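Local atomic coordinates of ATP-dependent Clp protease adapter protein CLPS1, chloroplastic (Arabidopsis thaliana, PDB entry 7D34), a protein that recognises N-degron peptides as a small adapter, modulates the ClpC chaperone and is probably involved in selecting substrates for the plastid Clp protease system. Residues 10-13 with 14-17; 60-63 with 64-67. All coordinates share one frame; numbering follows the deposited sequence.

How the contacts relate
Contact 1 is the loop 10-17, which joins strand 5-10 to helix 17-27 and holds the bound Phe-Ala peptide. Contact 2 lies on helix 56-68, at residues 60-67. Their centres are about 16 Å apart, and their nearest atoms stay about 7 Å apart, so they do not touch. Contact 2 is not part of the pocket: the side chain of Leu66 is about 10 Å from the bound phenylalanine. Two elements connect the contacts. Helix 17-27 starts where contact 1 ends, and its Val23, Leu24 and Val27 touch Leu66. Strand 72-77 meets His10 and Asp12 through Leu72, and Cys63 through Ser73 and Val75.

Contact 1: residues 10-13 with 14-17; sequences HNDN and FNKR. With PHE (phenylalanine), chain D; ALA (alanine), chain E.
Asp12 ties the loop to Phe14 and Asn15 by hydrogen bonds to both its carboxylate oxygens. Its OD1 takes two backbone donors. Phe14 N, at 2.8 Å from Asp12 OD1, comes in nearly in line with the C-O bond. Asn15 N, at 2.9 Å from Asp12 OD1, meets the syn lone pair of that oxygen, and its bond is almost straight. CG of Asp12 sits between the backbone N and the carbonyl carbon (chi1 74°), which turns the carboxylate back over the following residues.

The second carboxylate oxygen serves a side chain. Asn15 ND2 lies 2.7 Å from Asp12 OD2, on the syn side but 35° out of the carboxylate plane. The two flat groups stand steeply against each other, 75° apart. Asn15 ND2 also bonds Gly70 O.

The bond from Phe14 N to Asp12 OD1 closes an Asx turn, and Asn15 N adds a second donor to the same oxygen. The turn folds the chain just before Lys16, the N-cap of helix 17-27, and probably helps to place Asn11, Asp12 and Asn15, which line the N-degron pocket of this ClpS domain. With an alanine here in place of Asp12, the N-H groups of Phe14 and Asn15 would probably lose their shared acceptor, and the Asn15 amide one of the bonds that fix its rotation.

The remaining bonds hold the peptide. The amino N of its phenylalanine lies 2.7 Å from Asn11 OD1 and 3.1 Å from Asp12 O; His44 ND1 is a third partner. The next residue is bound through its backbone: alanine N lies 2.8 Å from Asn15 O, and Arg17 N lies 3.1 Å from the alanine O.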
ATOM      1  N   HIS A  10      -0.341   9.196   1.713  1.00 28.60           N
ATOM      2  CA  HIS A  10      -1.010   9.607   0.489  1.00 25.31           C
ATOM      3  C   HIS A  10      -0.083  10.436  -0.397  1.00 26.81           C
ATOM      4  O   HIS A  10       0.746  11.213   0.087  1.00 24.55           O
ATOM      5  CB  HIS A  10      -2.259  10.418   0.828  1.00 24.74           C
ATOM      6  CG  HIS A  10      -3.291   9.672   1.619  1.00 28.62           C
ATOM      7  ND1 HIS A  10      -4.403   9.104   1.036  1.00 27.36           N
ATOM      8  CD2 HIS A  10      -3.389   9.416   2.946  1.00 29.23           C
ATOM      9  CE1 HIS A  10      -5.143   8.533   1.968  1.00 27.27           C
ATOM     10  NE2 HIS A  10      -4.545   8.698   3.136  1.00 30.94           N
ATOM     11  N   ASN A  11      -0.229  10.258  -1.710  1.00 26.49           N
ATOM     12  CA  ASN A  11       0.486  11.102  -2.656  1.00 26.53           C
ATOM     13  C   ASN A  11       0.047  12.560  -2.525  1.00 25.30           C
ATOM     14  O   ASN A  11      -1.115  12.860  -2.225  1.00 26.43           O
ATOM     15  CB  ASN A  11       0.280  10.591  -4.076  1.00 28.20           C
ATOM     16  CG  ASN A  11       1.266  11.194  -5.044  1.00 30.11           C
ATOM     17  OD1 ASN A  11       2.471  11.160  -4.828  1.00 35.27           O
ATOM     18  ND2 ASN A  11       0.759  11.726  -6.132  1.00 30.62           N
ATOM     19  N   ASP A  12       1.002  13.466  -2.722  1.00 30.83           N
ATOM     20  CA  ASP A  12       0.765  14.901  -2.780  1.00 32.42           C
ATOM     21  C   ASP A  12       1.641  15.452  -3.902  1.00 32.09           C
ATOM     22  O   ASP A  12       2.597  14.801  -4.334  1.00 32.21           O
ATOM     23  CB  ASP A  12       1.043  15.576  -1.426  1.00 32.28           C
ATOM     24  CG  ASP A  12       2.503  15.678  -1.116  1.00 27.23           C
ATOM     25  OD1 ASP A  12       3.203  16.421  -1.815  1.00 34.49           O
ATOM     26  OD2 ASP A  12       2.969  15.006  -0.164  1.00 27.80           O
ATOM     27  N   ASN A  13       1.303  16.654  -4.386  1.00 31.86           N
ATOM     28  CA  ASN A  13       1.999  17.286  -5.506  1.00 32.94           C
ATOM     29  C   ASN A  13       2.925  18.414  -5.046  1.00 29.96           C
ATOM     30  O   ASN A  13       3.158  19.373  -5.784  1.00 31.92           O
ATOM     31  CB  ASN A  13       0.999  17.836  -6.533  1.00 36.53           C
ATOM     32  CG  ASN A  13      -0.004  16.791  -6.977  1.00 40.53           C
ATOM     33  OD1 ASN A  13       0.358  15.640  -7.212  1.00 42.47           O
ATOM     34  ND2 ASN A  13      -1.272  17.193  -7.123  1.00 39.69           N
ATOM     35  N   PHE A  14       3.456  18.316  -3.839  1.00 28.12           N
ATOM     36  CA  PHE A  14       4.330  19.339  -3.277  1.00 32.01           C
ATOM     37  C   PHE A  14       5.693  18.805  -2.867  1.00 29.28           C
ATOM     38  O   PHE A  14       6.711  19.457  -3.122  1.00 31.09           O
ATOM     39  CB  PHE A  14       3.654  20.004  -2.071  1.00 34.84           C
ATOM     40  CG  PHE A  14       2.408  20.750  -2.425  1.00 32.39           C
ATOM     41  CD1 PHE A  14       2.463  22.089  -2.776  1.00 35.18           C
ATOM     42  CD2 PHE A  14       1.180  20.109  -2.434  1.00 34.22           C
ATOM     43  CE1 PHE A  14       1.320  22.773  -3.120  1.00 37.33           C
ATOM     44  CE2 PHE A  14       0.033  20.794  -2.776  1.00 35.37           C
ATOM     45  CZ  PHE A  14       0.114  22.122  -3.123  1.00 33.18           C
ATOM     46  N   ASN A  15       5.742  17.654  -2.211  1.00 30.31           N
ATOM     47  CA  ASN A  15       6.983  17.109  -1.689  1.00 29.28           C
ATOM     48  C   ASN A  15       7.796  16.390  -2.758  1.00 30.27           C
ATOM     49  O   ASN A  15       7.252  15.761  -3.673  1.00 25.48           O
ATOM     50  CB  ASN A  15       6.671  16.135  -0.557  1.00 30.64           C
ATOM     51  CG  ASN A  15       6.120  16.827   0.663  1.00 31.24           C
ATOM     52  OD1 ASN A  15       6.802  17.639   1.309  1.00 25.10           O
ATOM     53  ND2 ASN A  15       4.851  16.556   0.958  1.00 33.27           N
ATOM     54  N   LYS A  16       9.114  16.478  -2.618  1.00 29.93           N
ATOM     55  CA  LYS A  16      10.016  15.841  -3.556  1.00 31.89           C
ATOM     56  C   LYS A  16      10.209  14.379  -3.159  1.00 28.37           C
ATOM     57  O   LYS A  16      10.131  14.024  -1.978  1.00 24.16           O
ATOM     58  CB  LYS A  16      11.371  16.552  -3.555  1.00 30.49           C
ATOM     59  CG  LYS A  16      11.352  18.043  -3.916  1.00 37.70           C
ATOM     60  CD  LYS A  16      10.644  18.921  -2.867  1.00 44.32           C
ATOM     61  CE  LYS A  16      11.254  18.858  -1.453  1.00 45.02           C
ATOM     62  NZ  LYS A  16      10.213  19.196  -0.465  1.00 40.83           N
ATOM     63  N   ARG A  17      10.464  13.521  -4.155  1.00 27.02           N
ATOM     64  CA  ARG A  17      10.607  12.101  -3.846  1.00 26.56           C
ATOM     65  C   ARG A  17      11.632  11.871  -2.743  1.00 27.36           C
ATOM     66  O   ARG A  17      11.383  11.108  -1.813  1.00 23.05           O
ATOM     67  CB  ARG A  17      10.987  11.294  -5.087  1.00 24.77           C
ATOM     68  CG  ARG A  17      10.008  11.395  -6.260  1.00 26.63           C
ATOM     69  CD  ARG A  17      10.675  10.850  -7.510  1.00 28.48           C
ATOM     70  NE  ARG A  17      10.594   9.380  -7.518  1.00 26.83           N
ATOM     71  CZ  ARG A  17       9.481   8.682  -7.730  1.00 28.46           C
ATOM     72  NH1 ARG A  17       9.519   7.354  -7.695  1.00 29.61           N
ATOM     73  NH2 ARG A  17       8.335   9.319  -7.955  1.00 28.27           N
TER
HETATM   74  N   PHE D 202       4.231  12.774  -6.075  1.00 44.22           N
HETATM   75  CA  PHE D 202       5.436  13.490  -5.562  1.00 41.16           C
HETATM   76  C   PHE D 202       6.247  14.090  -6.715  1.00 38.68           C
HETATM   77  O   PHE D 202       6.218  13.575  -7.841  1.00 42.17           O
HETATM   78  CB  PHE D 202       6.304  12.533  -4.732  1.00 35.59           C
HETATM   79  CG  PHE D 202       5.547  11.805  -3.640  1.00 31.36           C
HETATM   80  CD1 PHE D 202       4.863  12.511  -2.657  1.00 34.15           C
HETATM   81  CD2 PHE D 202       5.527  10.417  -3.591  1.00 27.09           C
HETATM   82  CE1 PHE D 202       4.166  11.840  -1.647  1.00 32.55           C
HETATM   83  CE2 PHE D 202       4.838   9.744  -2.585  1.00 23.32           C
HETATM   84  CZ  PHE D 202       4.159  10.460  -1.610  1.00 25.39           C
HETATM   85  N   ALA E 203       6.978  15.169  -6.424  1.00 37.44           N
HETATM   86  CA  ALA E 203       7.719  15.915  -7.447  1.00 33.79           C
HETATM   87  C   ALA E 203       9.145  15.399  -7.718  1.00 37.91           C
HETATM   88  O   ALA E 203       9.762  14.723  -6.886  1.00 37.66           O
HETATM   89  CB  ALA E 203       7.776  17.401  -7.052  1.00 27.09           C

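Contact 2: residues 60-63 with 64-67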
ATOM      1  N   GLU A  60      -1.526   6.689  15.317  1.00 28.40           N
ATOM      2  CA  GLU A  60      -1.847   8.106  15.417  1.00 31.87           C
ATOM      3  C   GLU A  60      -0.582   8.950  15.539  1.00 31.22           C
ATOM      4  O   GLU A  60      -0.471  10.002  14.901  1.00 28.05           O
ATOM      5  CB  GLU A  60      -2.767   8.351  16.623  1.00 33.44           C
ATOM      6  CG  GLU A  60      -4.272   8.151  16.364  1.00 37.77           C
ATOM      7  CD  GLU A  60      -4.786   8.990  15.193  1.00 40.35           C
ATOM      8  OE1 GLU A  60      -4.303  10.135  15.037  1.00 43.31           O
ATOM      9  OE2 GLU A  60      -5.669   8.525  14.428  1.00 41.16           O
ATOM     10  N   GLN A  61       0.382   8.507  16.359  1.00 33.22           N
ATOM     11  CA  GLN A  61       1.611   9.267  16.567  1.00 31.85           C
ATOM     12  C   GLN A  61       2.363   9.449  15.261  1.00 30.09           C
ATOM     13  O   GLN A  61       2.672  10.572  14.846  1.00 27.94           O
ATOM     14  CB  GLN A  61       2.491   8.549  17.592  1.00 37.79           C
ATOM     15  CG  GLN A  61       3.613   9.404  18.125  1.00 38.52           C
ATOM     16  CD  GLN A  61       4.615   8.627  18.985  1.00 42.22           C
ATOM     17  OE1 GLN A  61       5.159   7.605  18.576  1.00 45.60           O
ATOM     18  NE2 GLN A  61       4.856   9.124  20.191  1.00 43.22           N
ATOM     19  N   HIS A  62       2.606   8.343  14.574  1.00 25.17           N
ATOM     20  CA  HIS A  62       3.351   8.380  13.333  1.00 25.22           C
ATOM     21  C   HIS A  62       2.625   9.190  12.270  1.00 25.45           C
ATOM     22  O   HIS A  62       3.259   9.940  11.520  1.00 25.34           O
ATOM     23  CB  HIS A  62       3.552   6.948  12.865  1.00 28.93           C
ATOM     24  CG  HIS A  62       4.382   6.134  13.798  1.00 27.37           C
ATOM     25  ND1 HIS A  62       5.222   6.709  14.723  1.00 28.53           N
ATOM     26  CD2 HIS A  62       4.511   4.796  13.947  1.00 26.50           C
ATOM     27  CE1 HIS A  62       5.844   5.759  15.398  1.00 29.45           C
ATOM     28  NE2 HIS A  62       5.423   4.588  14.951  1.00 31.21           N
ATOM     29  N   CYS A  63       1.291   9.076  12.201  1.00 28.49           N
ATOM     30  CA  CYS A  63       0.537   9.890  11.247  1.00 28.58           C
ATOM     31  C   CYS A  63       0.757  11.373  11.512  1.00 29.15           C
ATOM     32  O   CYS A  63       0.962  12.154  10.577  1.00 30.02           O
ATOM     33  CB  CYS A  63      -0.960   9.535  11.296  1.00 30.33           C
ATOM     34  SG  CYS A  63      -2.115  10.614  10.337  1.00 33.04           S
ATOM     35  N   MET A  64       0.773  11.763  12.789  1.00 33.59           N
ATOM     36  CA  MET A  64       0.981  13.158  13.166  1.00 36.13           C
ATOM     37  C   MET A  64       2.406  13.600  12.849  1.00 35.82           C
ATOM     38  O   MET A  64       2.629  14.716  12.366  1.00 37.35           O
ATOM     39  CB  MET A  64       0.609  13.338  14.639  1.00 38.97           C
ATOM     40  CG  MET A  64      -0.856  12.980  14.896  1.00 44.49           C
ATOM     41  SD  MET A  64      -2.027  14.282  14.495  1.00 49.71           S
ATOM     42  CE  MET A  64      -2.099  14.114  12.734  1.00 50.65           C
ATOM     43  N   GLN A  65       3.383  12.735  13.118  1.00 30.54           N
ATOM     44  CA  GLN A  65       4.769  13.054  12.810  1.00 31.93           C
ATOM     45  C   GLN A  65       4.947  13.276  11.317  1.00 32.32           C
ATOM     46  O   GLN A  65       5.584  14.249  10.904  1.00 29.37           O
ATOM     47  CB  GLN A  65       5.663  11.925  13.321  1.00 36.44           C
ATOM     48  CG  GLN A  65       5.903  11.982  14.833  1.00 38.03           C
ATOM     49  CD  GLN A  65       6.358  10.641  15.383  1.00 40.10           C
ATOM     50  OE1 GLN A  65       6.311   9.620  14.679  1.00 36.93           O
ATOM     51  NE2 GLN A  65       6.817  10.632  16.644  1.00 41.60           N
ATOM     52  N   LEU A  66       4.315  12.433  10.494  1.00 30.66           N
ATOM     53  CA  LEU A  66       4.327  12.627   9.046  1.00 27.21           C
ATOM     54  C   LEU A  66       3.714  13.974   8.659  1.00 24.26           C
ATOM     55  O   LEU A  66       4.324  14.770   7.929  1.00 28.78           O
ATOM     56  CB  LEU A  66       3.588  11.472   8.353  1.00 23.21           C
ATOM     57  CG  LEU A  66       4.191  10.069   8.514  1.00 24.39           C
ATOM     58  CD1 LEU A  66       3.330   9.054   7.785  1.00 27.77           C
ATOM     59  CD2 LEU A  66       5.633  10.036   8.046  1.00 31.20           C
ATOM     60  N   ARG A  67       2.477  14.218   9.106  1.00 21.12           N
ATOM     61  CA  ARG A  67       1.786  15.462   8.793  1.00 23.71           C
ATOM     62  C   ARG A  67       2.601  16.673   9.202  1.00 23.33           C
ATOM     63  O   ARG A  67       2.654  17.667   8.467  1.00 24.30           O
ATOM     64  CB  ARG A  67       0.435  15.483   9.498  1.00 23.91           C
ATOM     65  CG  ARG A  67      -0.528  14.353   9.104  1.00 24.10           C
ATOM     66  CD  ARG A  67      -1.916  14.626   9.628  1.00 22.58           C
ATOM     67  NE  ARG A  67      -2.916  13.694   9.094  1.00 24.01           N
ATOM     68  CZ  ARG A  67      -4.014  13.328   9.752  1.00 30.99           C
ATOM     69  NH1 ARG A  67      -4.881  12.494   9.199  1.00 30.78           N
ATOM     70  NH2 ARG A  67      -4.241  13.793  10.976  1.00 31.64           N
TER
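Helix 56-68 packs on strand 72-77 and helix 17-27, and here Cys63, His62 and Gln61 meet the side chains of Arg67 and Gln65 one turn further on. The backbone bonds are those of a regular alpha helix. Met64, Gln65, Leu66 and Arg67 give their N-H groups to the carbonyl oxygens of Glu60, Gln61, His62 and Cys63, with Arg67 N 3.0 Å from Cys63 O.

The guanidinium of Arg67 lies with one face over a thiol. Cys63 SG is 3.3 Å from its plane, near the centre, and 3.4 Å from Arg67 CZ. SG is anti to the backbone N of Cys63 (chi1 172°), which sends it along the helix under this group. The Arg67 chain runs extended from CG to NE. Its NH1 donates to Ser73 O, so the head of the side chain is fixed to strand 72-77.

A second side-chain pair follows the i to i+3 spacing. His62 ND1 donates to Gln65 OE1 over 3.1 Å, with an N-H...O angle of 156°. The ring and the amide run side by side in the same direction, their planes 25° apart. Gln65 OE1 sits at the ring edge, a little out of the ring plane. This bond satisfies ND1 of a buried histidine, whose side chain also rests on Ile28 and Pro29.

Gln61 and Gln65 meet more loosely: Gln65 NE2 approaches CG of Gln61 at 3.7 Å.

Leu66 is buried, against Val23, Leu24 and Val27 of helix 17-27, and also touches Ser73 and Leu71. Buried Leu66, Cys63 and His62, and exposed polar Glu60, Gln61 and Arg67, make this an amphipathic helix laid on the antiparallel sheet of the alpha/beta ClpS fold.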